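Local structure of haemagglutinin I (Physarum polycephalum, 3A5P) at residues Y31-S43 with F92-A104. The protein is a small lectin with a legume-lectin-like fold that probably agglutinates red blood cells by binding carbohydrates on their surface. Numbering follows the deposited sequence. Where two conformers were deposited one is given.
Sequences YVTVTGYAPITFS and FGDAQHLTLKKLA
Leu100 sets its side chain across the ring of Tyr37 at roughly a right angle. Its CD1 stands over one ring face, 4.1 Å from the Tyr37 centroid and 17° off the normal, a CH-pi geometry, while its CB lies 3.4 Å from Tyr37 CD1. The leucine then forks: CD1 also meets Val34 CG2 at 3.8 Å, and CD2 reaches Ile40 CD1 at 3.7 Å, with Leu98 extending this apolar patch along the strand 96-99. Lys102 runs beside the tyrosine in the same direction; its CG lies 3.4 Å from Tyr37 CE1, oblique to the ring, and the extended chain beyond carries CE alongside Tyr37 OH. With CG of Tyr37 anti to its carbonyl carbon (chi1 -59°), the ring comes to lie between these two aliphatic chains.

The backbones meet in a single bridge, Tyr37 with Lys102. Leu103 N donates to Gly36 O at 2.9 Å, almost straight at 173°, though tilted from the carbonyl plane; Ala38 N donates to Lys101 O, also at 2.9 Å, nearly in line with the C=O bond. One water continues the pairing, donating to Ala38 O and accepting from Lys101 N. Leu103 packs on the Tyr37-Ala38 peptide, CD2 touching Ala38 CB, and also touches His59 of the second subunit.

A type II turn, Val34 to Tyr37, starts the connection between strands 30-34 and 40-43. This connection meets the tail following strand 96-99 near one end of two facing sheets, consistent with the legume-lectin sandwich. Lys101 NZ hydrogen-bonds Asn60 O and forms salt bridges to Asp63 and to Asp62 of the second subunit. The chemistry therefore divides: paired and water-bridged peptides fix the tail's register, leucine and tyrosine contacts bind it to the connection, and Ile40 against Leu98 carries the packing from sheet to sheet.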
ATOM      1  N   TYR A  31      -4.362  -0.188   5.031  1.00 15.65           N
ATOM      2  CA  TYR A  31      -4.028   0.103   3.631  1.00 15.28           C
ATOM      3  C   TYR A  31      -5.189  -0.357   2.787  1.00 15.21           C
ATOM      4  O   TYR A  31      -5.562  -1.543   2.831  1.00 15.91           O
ATOM      5  CB  TYR A  31      -2.738  -0.642   3.249  1.00 14.98           C
ATOM      6  CG  TYR A  31      -1.549  -0.252   4.108  1.00 14.43           C
ATOM      7  CD1 TYR A  31      -0.747   0.839   3.761  1.00 15.08           C
ATOM      8  CD2 TYR A  31      -1.251  -0.941   5.277  1.00 14.00           C
ATOM      9  CE1 TYR A  31       0.329   1.218   4.537  1.00 14.58           C
ATOM     10  CE2 TYR A  31      -0.164  -0.560   6.086  1.00 12.27           C
ATOM     11  CZ  TYR A  31       0.625   0.514   5.698  1.00 12.83           C
ATOM     12  OH  TYR A  31       1.691   0.895   6.481  1.00 15.85           O
ATOM     13  N   VAL A  32      -5.800   0.577   2.059  1.00 14.65           N
ATOM     14  CA  VAL A  32      -6.834   0.201   1.096  1.00 14.20           C
ATOM     15  C   VAL A  32      -6.192   0.148  -0.283  1.00 14.56           C
ATOM     16  O   VAL A  32      -5.654   1.156  -0.770  1.00 14.47           O
ATOM     17  CB  VAL A  32      -8.065   1.153   1.104  1.00 14.32           C
ATOM     18  CG1 VAL A  32      -9.055   0.737   0.019  1.00 14.73           C
ATOM     19  CG2 VAL A  32      -8.748   1.088   2.452  1.00 15.03           C
ATOM     20  N   THR A  33      -6.255  -1.034  -0.892  1.00 14.56           N
ATOM     21  CA  THR A  33      -5.551  -1.298  -2.134  1.00 15.14           C
ATOM     22  C   THR A  33      -6.537  -1.504  -3.276  1.00 14.97           C
ATOM     23  O   THR A  33      -7.584  -2.114  -3.083  1.00 14.89           O
ATOM     24  CB  THR A  33      -4.635  -2.549  -2.016  1.00 15.36           C
ATOM     25  OG1 THR A  33      -5.431  -3.710  -1.670  1.00 15.36           O
ATOM     26  CG2 THR A  33      -3.515  -2.289  -0.967  1.00 16.37           C
ATOM     27  N   VAL A  34      -6.206  -0.960  -4.443  1.00 15.72           N
ATOM     28  CA  VAL A  34      -7.019  -1.151  -5.662  1.00 15.64           C
ATOM     29  C   VAL A  34      -6.025  -1.433  -6.773  1.00 16.26           C
ATOM     30  O   VAL A  34      -5.121  -0.613  -7.042  1.00 15.52           O
ATOM     31  CB  VAL A  34      -7.851   0.127  -6.037  1.00 15.56           C
ATOM     32  CG1 VAL A  34      -8.717  -0.144  -7.294  1.00 15.72           C
ATOM     33  CG2 VAL A  34      -8.717   0.591  -4.872  1.00 16.73           C
ATOM     34  N   THR A  35      -6.173  -2.591  -7.406  1.00 16.63           N
ATOM     35  CA  THR A  35      -5.215  -3.033  -8.411  1.00 17.36           C
ATOM     36  C   THR A  35      -5.028  -1.958  -9.470  1.00 17.89           C
ATOM     37  O   THR A  35      -6.024  -1.459 -10.043  1.00 17.69           O
ATOM     38  CB  THR A  35      -5.715  -4.317  -9.069  1.00 17.85           C
ATOM     39  OG1 THR A  35      -5.720  -5.372  -8.096  1.00 18.36           O
ATOM     40  CG2 THR A  35      -4.829  -4.688 -10.267  1.00 18.11           C
ATOM     41  N   GLY A  36      -3.764  -1.585  -9.701  1.00 17.30           N
ATOM     42  CA  GLY A  36      -3.412  -0.614 -10.735  1.00 18.69           C
ATOM     43  C   GLY A  36      -3.144   0.766 -10.148  1.00 18.21           C
ATOM     44  O   GLY A  36      -2.616   1.646 -10.831  1.00 18.49           O
ATOM     45  N   TYR A  37      -3.512   0.951  -8.881  1.00 17.60           N
ATOM     46  CA  TYR A  37      -3.363   2.245  -8.235  1.00 17.33           C
ATOM     47  C   TYR A  37      -2.497   2.179  -6.993  1.00 17.22           C
ATOM     48  O   TYR A  37      -2.296   1.104  -6.430  1.00 16.17           O
ATOM     49  CB  TYR A  37      -4.738   2.781  -7.830  1.00 18.47           C
ATOM     50  CG  TYR A  37      -5.658   2.940  -9.020  1.00 19.27           C
ATOM     51  CD1 TYR A  37      -5.642   4.118  -9.774  1.00 19.77           C
ATOM     52  CD2 TYR A  37      -6.507   1.906  -9.404  1.00 20.72           C
ATOM     53  CE1 TYR A  37      -6.475   4.270 -10.888  1.00 22.10           C
ATOM     54  CE2 TYR A  37      -7.355   2.042 -10.516  1.00 23.12           C
ATOM     55  CZ  TYR A  37      -7.324   3.229 -11.245  1.00 23.53           C
ATOM     56  OH  TYR A  37      -8.145   3.392 -12.328  1.00 25.06           O
ATOM     57  N   ALA A  38      -2.047   3.358  -6.551  1.00 16.46           N
ATOM     58  CA  ALA A  38      -1.309   3.499  -5.292  1.00 16.54           C
ATOM     59  C   ALA A  38      -2.223   3.214  -4.095  1.00 16.44           C
ATOM     60  O   ALA A  38      -3.392   3.643  -4.095  1.00 16.45           O
ATOM     61  CB  ALA A  38      -0.692   4.878  -5.197  1.00 16.69           C
ATOM     62  N   PRO A  39      -1.718   2.456  -3.085  1.00 17.04           N
ATOM     63  CA  PRO A  39      -2.513   2.239  -1.878  1.00 16.40           C
ATOM     64  C   PRO A  39      -2.850   3.563  -1.193  1.00 16.43           C
ATOM     65  O   PRO A  39      -2.078   4.530  -1.274  1.00 16.52           O
ATOM     66  CB  PRO A  39      -1.597   1.388  -0.975  1.00 17.23           C
ATOM     67  CG  PRO A  39      -0.672   0.671  -1.952  1.00 17.89           C
ATOM     68  CD  PRO A  39      -0.434   1.726  -3.039  1.00 16.99           C
ATOM     69  N   ILE A  40      -4.024   3.604  -0.582  1.00 15.39           N
ATOM     70  CA  ILE A  40      -4.396   4.679   0.320  1.00 15.88           C
ATOM     71  C   ILE A  40      -4.046   4.206   1.731  1.00 15.77           C
ATOM     72  O   ILE A  40      -4.532   3.164   2.155  1.00 16.52           O
ATOM     73  CB  ILE A  40      -5.919   4.966   0.238  1.00 16.00           C
ATOM     74  CG1 ILE A  40      -6.359   5.235  -1.215  1.00 16.26           C
ATOM     75  CG2 ILE A  40      -6.352   6.088   1.249  1.00 14.94           C
ATOM     76  CD1 ILE A  40      -7.855   5.114  -1.393  1.00 21.82           C
ATOM     77  N   THR A  41      -3.197   4.956   2.438  1.00 14.82           N
ATOM     78  CA  THR A  41      -2.786   4.594   3.801  1.00 15.27           C
ATOM     79  C   THR A  41      -3.576   5.398   4.840  1.00 15.13           C
ATOM     80  O   THR A  41      -3.748   6.611   4.704  1.00 15.58           O
ATOM     81  CB  THR A  41      -1.237   4.810   4.029  1.00 15.04           C
ATOM     82  OG1 THR A  41      -0.504   4.051   3.063  1.00 14.91           O
ATOM     83  CG2 THR A  41      -0.820   4.381   5.461  1.00 14.94           C
ATOM     84  N   PHE A  42      -4.084   4.698   5.846  1.00 15.09           N
ATOM     85  CA  PHE A  42      -4.755   5.309   6.991  1.00 15.57           C
ATOM     86  C   PHE A  42      -3.847   5.071   8.186  1.00 15.90           C
ATOM     87  O   PHE A  42      -3.440   3.944   8.432  1.00 15.53           O
ATOM     88  CB  PHE A  42      -6.102   4.613   7.259  1.00 15.72           C
ATOM     89  CG  PHE A  42      -7.102   4.767   6.151  1.00 15.88           C
ATOM     90  CD1 PHE A  42      -8.178   5.647   6.294  1.00 17.63           C
ATOM     91  CD2 PHE A  42      -6.983   4.027   4.973  1.00 16.39           C
ATOM     92  CE1 PHE A  42      -9.118   5.801   5.261  1.00 19.11           C
ATOM     93  CE2 PHE A  42      -7.910   4.181   3.933  1.00 17.95           C
ATOM     94  CZ  PHE A  42      -8.982   5.057   4.084  1.00 17.98           C
ATOM     95  N   SER A  43      -3.524   6.119   8.928  1.00 16.99           N
ATOM     96  CA  SER A  43      -2.604   5.956  10.069  1.00 17.33           C
ATOM     97  C   SER A  43      -2.694   7.130  11.032  1.00 19.03           C
ATOM     98  O   SER A  43      -3.342   8.140  10.737  1.00 19.60           O
ATOM     99  CB  SER A  43      -1.149   5.767   9.577  1.00 17.66           C
ATOM    100  OG  SER A  43      -0.606   6.974   9.052  1.00 18.16           O
ATOM    101  N   PHE A  92     -17.962  12.417  11.432  1.00 22.03           N
ATOM    102  CA  PHE A  92     -17.601  13.667  12.113  1.00 23.08           C
ATOM    103  C   PHE A  92     -16.962  14.612  11.124  1.00 24.06           C
ATOM    104  O   PHE A  92     -16.010  14.256  10.443  1.00 24.16           O
ATOM    105  CB  PHE A  92     -16.668  13.402  13.298  1.00 21.92           C
ATOM    106  CG  PHE A  92     -17.261  12.484  14.316  1.00 22.92           C
ATOM    107  CD1 PHE A  92     -17.893  12.990  15.455  1.00 23.06           C
ATOM    108  CD2 PHE A  92     -17.215  11.101  14.129  1.00 21.25           C
ATOM    109  CE1 PHE A  92     -18.468  12.121  16.385  1.00 22.14           C
ATOM    110  CE2 PHE A  92     -17.763  10.233  15.049  1.00 22.15           C
ATOM    111  CZ  PHE A  92     -18.399  10.738  16.184  1.00 23.92           C
ATOM    112  N   GLY A  93     -17.509  15.816  11.032  1.00 24.63           N
ATOM    113  CA  GLY A  93     -17.076  16.761  10.028  1.00 26.24           C
ATOM    114  C   GLY A  93     -17.580  16.277   8.678  1.00 26.59           C
ATOM    115  O   GLY A  93     -18.374  15.349   8.598  1.00 27.64           O
ATOM    116  N   ASP A  94     -17.107  16.888   7.614  1.00 27.20           N
ATOM    117  CA  ASP A  94     -17.589  16.512   6.282  1.00 27.57           C
ATOM    118  C   ASP A  94     -16.795  15.349   5.695  1.00 26.09           C
ATOM    119  O   ASP A  94     -15.628  15.163   6.020  1.00 24.86           O
ATOM    120  CB  ASP A  94     -17.560  17.713   5.354  1.00 28.77           C
ATOM    121  CG  ASP A  94     -18.524  18.799   5.801  1.00 32.57           C
ATOM    122  OD1 ASP A  94     -19.700  18.463   6.106  1.00 36.49           O
ATOM    123  OD2 ASP A  94     -18.088  19.969   5.867  1.00 38.18           O
ATOM    124  N   ALA A  95     -17.458  14.564   4.847  1.00 25.16           N
ATOM    125  CA  ALA A  95     -16.772  13.558   4.044  1.00 24.45           C
ATOM    126  C   ALA A  95     -15.776  14.273   3.146  1.00 23.58           C
ATOM    127  O   ALA A  95     -15.976  15.444   2.782  1.00 23.99           O
ATOM    128  CB  ALA A  95     -17.783  12.734   3.204  1.00 24.22           C
ATOM    129  N   GLN A  96     -14.687  13.588   2.811  1.00 22.25           N
ATOM    130  CA  GLN A  96     -13.646  14.180   1.979  1.00 22.07           C
ATOM    131  C   GLN A  96     -13.366  13.282   0.785  1.00 21.60           C
ATOM    132  O   GLN A  96     -13.396  12.058   0.905  1.00 21.33           O
ATOM    133  CB  GLN A  96     -12.400  14.422   2.818  1.00 22.77           C
ATOM    134  CG  GLN A  96     -12.699  15.410   3.956  1.00 24.63           C
ATOM    135  CD  GLN A  96     -11.482  15.825   4.693  1.00 29.13           C
ATOM    136  OE1 GLN A  96     -10.692  16.635   4.204  1.00 28.91           O
ATOM    137  NE2 GLN A  96     -11.304  15.267   5.887  1.00 31.51           N
ATOM    138  N   HIS A  97     -13.122  13.902  -0.363  1.00 20.02           N
ATOM    139  CA  HIS A  97     -12.939  13.184  -1.602  1.00 19.49           C
ATOM    140  C   HIS A  97     -11.462  13.120  -1.997  1.00 18.92           C
ATOM    141  O   HIS A  97     -10.713  14.071  -1.769  1.00 19.18           O
ATOM    142  CB  HIS A  97     -13.746  13.892  -2.699  1.00 19.74           C
ATOM    143  CG  HIS A  97     -13.558  13.321  -4.066  1.00 19.14           C
ATOM    144  ND1 HIS A  97     -12.620  13.810  -4.952  1.00 20.95           N
ATOM    145  CD2 HIS A  97     -14.211  12.328  -4.716  1.00 18.74           C
ATOM    146  CE1 HIS A  97     -12.692  13.130  -6.083  1.00 20.97           C
ATOM    147  NE2 HIS A  97     -13.645  12.216  -5.963  1.00 18.87           N
ATOM    148  N   LEU A  98     -11.058  11.999  -2.597  1.00 18.84           N
ATOM    149  CA  LEU A  98      -9.810  11.922  -3.353  1.00 18.14           C
ATOM    150  C   LEU A  98     -10.031  11.078  -4.608  1.00 18.25           C
ATOM    151  O   LEU A  98     -11.068  10.410  -4.769  1.00 17.48           O
ATOM    152  CB  LEU A  98      -8.656  11.342  -2.491  1.00 18.71           C
ATOM    153  CG  LEU A  98      -8.803   9.916  -1.910  1.00 19.10           C
ATOM    154  CD1 LEU A  98      -8.458   8.817  -2.940  1.00 17.81           C
ATOM    155  CD2 LEU A  98      -7.959   9.690  -0.612  1.00 18.38           C
ATOM    156  N   THR A  99      -9.044  11.118  -5.488  1.00 18.18           N
ATOM    157  CA  THR A  99      -9.041  10.249  -6.649  0.50 18.30           C
ATOM    158  C   THR A  99      -7.797   9.407  -6.651  1.00 18.17           C
ATOM    159  O   THR A  99      -6.675   9.894  -6.390  1.00 17.94           O
ATOM    160  CB  THR A  99      -9.142  11.006  -7.979  0.50 18.60           C
ATOM    161  OG1 THR A  99      -8.170  12.058  -8.013  0.50 19.51           O
ATOM    162  CG2 THR A  99     -10.524  11.575  -8.138  0.50 18.36           C
ATOM    163  N   LEU A 100      -8.015   8.119  -6.912  1.00 17.96           N
ATOM    164  CA  LEU A 100      -6.949   7.123  -6.997  1.00 17.74           C
ATOM    165  C   LEU A 100      -5.875   7.561  -7.983  1.00 18.81           C
ATOM    166  O   LEU A 100      -6.191   8.143  -9.032  1.00 19.09           O
ATOM    167  CB  LEU A 100      -7.527   5.771  -7.434  1.00 18.12           C
ATOM    168  CG  LEU A 100      -8.477   5.106  -6.423  1.00 17.19           C
ATOM    169  CD1 LEU A 100      -9.057   3.778  -6.983  1.00 16.38           C
ATOM    170  CD2 LEU A 100      -7.808   4.894  -5.058  1.00 17.46           C
ATOM    171  N   LYS A 101      -4.626   7.265  -7.654  1.00 18.29           N
ATOM    172  CA  LYS A 101      -3.495   7.617  -8.511  1.00 19.32           C
ATOM    173  C   LYS A 101      -2.988   6.380  -9.221  1.00 19.44           C
ATOM    174  O   LYS A 101      -2.589   5.399  -8.570  1.00 18.40           O
ATOM    175  CB  LYS A 101      -2.384   8.234  -7.664  1.00 19.95           C
ATOM    176  CG  LYS A 101      -2.763   9.585  -7.130  1.00 23.04           C
ATOM    177  CD  LYS A 101      -2.205   9.814  -5.735  1.00 29.20           C
ATOM    178  CE  LYS A 101      -0.726   9.996  -5.736  1.00 29.51           C
ATOM    179  NZ  LYS A 101      -0.340  10.930  -4.651  1.00 30.76           N
ATOM    180  N   LYS A 102      -3.018   6.410 -10.556  1.00 19.72           N
ATOM    181  CA  LYS A 102      -2.540   5.269 -11.330  1.00 21.59           C
ATOM    182  C   LYS A 102      -1.056   5.069 -11.101  1.00 21.29           C
ATOM    183  O   LYS A 102      -0.294   6.034 -11.039  1.00 21.76           O
ATOM    184  CB  LYS A 102      -2.810   5.433 -12.832  1.00 22.39           C
ATOM    185  CG  LYS A 102      -4.204   5.126 -13.203  1.00 26.58           C
ATOM    186  CD  LYS A 102      -4.326   4.760 -14.667  1.00 32.90           C
ATOM    187  CE  LYS A 102      -5.807   4.541 -15.025  1.00 36.72           C
ATOM    188  NZ  LYS A 102      -5.989   4.273 -16.495  1.00 40.72           N
ATOM    189  N   LEU A 103      -0.651   3.815 -10.946  1.00 21.88           N
ATOM    190  CA  LEU A 103       0.783   3.497 -10.943  1.00 21.82           C
ATOM    191  C   LEU A 103       1.276   3.447 -12.388  1.00 23.31           C
ATOM    192  O   LEU A 103       0.738   2.724 -13.226  1.00 24.24           O
ATOM    193  CB  LEU A 103       1.079   2.202 -10.181  1.00 21.86           C
ATOM    194  CG  LEU A 103       0.631   2.213  -8.710  1.00 19.79           C
ATOM    195  CD1 LEU A 103       0.836   0.834  -8.098  1.00 19.91           C
ATOM    196  CD2 LEU A 103       1.376   3.286  -7.894  1.00 21.28           C
ATOM    197  N   ALA A 104       2.284   4.253 -12.671  1.00 24.37           N
ATOM    198  CA  ALA A 104       2.774   4.420 -14.046  1.00 25.06           C
ATOM    199  C   ALA A 104       4.023   3.585 -14.285  1.00 25.25           C
ATOM    200  O   ALA A 104       4.665   3.172 -13.327  1.00 24.26           O
ATOM    201  CB  ALA A 104       3.054   5.895 -14.315  1.00 25.35           C
ATOM    202  OXT ALA A 104       4.409   3.292 -15.437  1.00 26.41           O
TER
HETATM  203  O   HOH W   1      -4.185   6.076  -5.190  1.00 14.56           O